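PDB 5U47: penicillin binding protein 2X from Streptococcus thermophilus, which probably acts as a penicillin-sensitive transpeptidase that cross-links peptidoglycan strands in the septal cell wall during division. Local coordinates for residues A[374-378]-A[459-463]. The protein carries 1 engineered substitution. Sequence-based numbering, arbitrary orientation.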
loop_
_atom_site.group_PDB
_atom_site.type_symbol
_atom_site.label_atom_id
_atom_site.label_comp_id
_atom_site.label_asym_id
_atom_site.label_seq_id
_atom_site.Cartn_x
_atom_site.Cartn_y
_atom_site.Cartn_z
ATOM N N TYR A 374 3.196 24.132 -9.241
ATOM C CA TYR A 374 2.794 23.635 -7.905
ATOM C C TYR A 374 2.363 22.183 -7.978
ATOM O O TYR A 374 2.704 21.399 -7.091
ATOM C CB TYR A 374 1.720 24.495 -7.216
ATOM C CG TYR A 374 2.286 25.679 -6.461
ATOM C CD1 TYR A 374 2.952 25.495 -5.251
ATOM C CD2 TYR A 374 2.156 26.991 -6.943
ATOM C CE1 TYR A 374 3.487 26.563 -4.550
ATOM C CE2 TYR A 374 2.685 28.068 -6.241
ATOM C CZ TYR A 374 3.349 27.845 -5.047
ATOM O OH TYR A 374 3.888 28.896 -4.332
ATOM N N LEU A 375 1.636 21.817 -9.033
ATOM C CA LEU A 375 1.213 20.430 -9.216
ATOM C C LEU A 375 2.437 19.533 -9.415
ATOM O O LEU A 375 2.446 18.367 -9.017
ATOM C CB LEU A 375 0.270 20.295 -10.398
ATOM C CG LEU A 375 -1.138 20.866 -10.232
ATOM C CD1 LEU A 375 -1.836 20.944 -11.577
ATOM C CD2 LEU A 375 -1.955 20.024 -9.258
ATOM N N SER A 376 3.473 20.090 -10.037
ATOM C CA SER A 376 4.706 19.351 -10.248
ATOM C C SER A 376 5.443 19.196 -8.893
ATOM O O SER A 376 5.924 18.107 -8.570
ATOM C CB SER A 376 5.558 20.049 -11.312
ATOM O OG SER A 376 6.679 19.256 -11.636
ATOM N N LEU A 377 5.478 20.256 -8.086
ATOM C CA LEU A 377 6.087 20.190 -6.745
ATOM C C LEU A 377 5.351 19.196 -5.831
ATOM O O LEU A 377 5.968 18.560 -4.973
ATOM C CB LEU A 377 6.105 21.564 -6.093
ATOM C CG LEU A 377 7.044 22.623 -6.693
ATOM C CD1 LEU A 377 6.851 23.934 -5.965
ATOM C CD2 LEU A 377 8.504 22.198 -6.618
ATOM N N TYR A 378 4.030 19.105 -6.018
ATOM C CA TYR A 378 3.187 18.138 -5.315
ATOM C C TYR A 378 3.307 16.721 -5.944
ATOM O O TYR A 378 2.709 15.763 -5.445
ATOM C CB TYR A 378 1.732 18.605 -5.263
ATOM C CG TYR A 378 1.382 19.478 -4.066
ATOM C CD1 TYR A 378 1.327 18.926 -2.785
ATOM C CD2 TYR A 378 1.035 20.830 -4.216
ATOM C CE1 TYR A 378 0.974 19.687 -1.686
ATOM C CE2 TYR A 378 0.684 21.609 -3.119
ATOM C CZ TYR A 378 0.644 21.032 -1.852
ATOM O OH TYR A 378 0.301 21.783 -0.736
ATOM N N LYS A 459 9.113 19.860 -0.508
ATOM C CA LYS A 459 8.489 20.925 0.255
ATOM C C LYS A 459 7.742 21.845 -0.710
ATOM O O LYS A 459 8.283 22.858 -1.166
ATOM C CB LYS A 459 9.529 21.685 1.084
ATOM C CG LYS A 459 8.850 22.704 1.977
ATOM C CD LYS A 459 9.715 23.232 3.086
ATOM C CE LYS A 459 8.889 24.152 3.969
ATOM N NZ LYS A 459 9.781 24.969 4.824
ATOM N N PRO A 460 6.502 21.476 -1.047
ATOM C CA PRO A 460 5.747 22.267 -2.006
ATOM C C PRO A 460 5.330 23.664 -1.522
ATOM O O PRO A 460 5.272 24.575 -2.338
ATOM C CB PRO A 460 4.510 21.412 -2.306
ATOM C CG PRO A 460 4.585 20.213 -1.472
ATOM C CD PRO A 460 5.867 20.183 -0.729
ATOM N N VAL A 461 5.062 23.824 -0.221
ATOM C CA VAL A 461 4.627 25.115 0.337
ATOM C C VAL A 461 5.284 25.366 1.686
ATOM O O VAL A 461 5.866 24.468 2.283
ATOM C CB VAL A 461 3.080 25.185 0.485
ATOM C CG1 VAL A 461 2.398 25.021 -0.867
ATOM C CG2 VAL A 461 2.569 24.136 1.459
ATOM N N SER A 462 5.211 26.606 2.147
ATOM C CA SER A 462 5.789 26.980 3.422
ATOM C C SER A 462 4.967 26.434 4.593
ATOM O O SER A 462 3.816 26.007 4.439
ATOM C CB SER A 462 5.849 28.498 3.541
ATOM O OG SER A 462 4.542 29.049 3.687
ATOM N N LYS A 463 5.576 26.471 5.761
ATOM C CA LYS A 463 4.927 26.070 7.005
ATOM C C LYS A 463 3.694 26.957 7.255
ATOM O O LYS A 463 2.621 26.467 7.655
ATOM C CB LYS A 463 5.929 26.234 8.145
ATOM C CG LYS A 463 5.379 26.081 9.549
ATOM C CD LYS A 463 6.520 26.253 10.545
ATOM C CE LYS A 463 6.032 26.344 11.973
ATOM N NZ LYS A 463 5.309 25.126 12.383
#
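One face of the Y378 ring is occupied by P460, whose CB stands 3.7 Å from the ring centroid and only 4° off the normal, a well-centred CH-pi contact. P460 CG continues over the same face toward the CD1–CE1 side, 3.7 Å from Y378 CE1. The Y374 ring, by contrast, offers its edge: its CE1 lies 3.5 Å from P460 O, which sits close to the ring plane. The V461 side chain crosses that of Y374 at about a right angle, with CG1 4.1 Å from Y374 CE1, and both its methyls lie 3.9 Å from Y378 OH. With CG1 anti to the carbonyl carbon (chi1 -60°), this methyl touches both tyrosines. L377 adds an aliphatic contact, its CB 4.1 Å from P460 CB, and its CD1 lies near P460 O.

The contact seats the C-terminal end of helix 368-377 on the loop that leads from strand 456-458 into helix 463-478, within the transpeptidase domain. Helix 297-308 packs against Y374, Y378 and V461; its S303 hydrogen-bonds Y378 OH, while N307 bonds Y374 OH through ND2 and the backbone N of S462, N-cap of helix 463-478, through OD1. These bonds anchor the far ends of both tyrosines. Between the segments the adhesion is largely apolar, with one ring edge, its C-H bonds weakly positive, against a carbonyl oxygen.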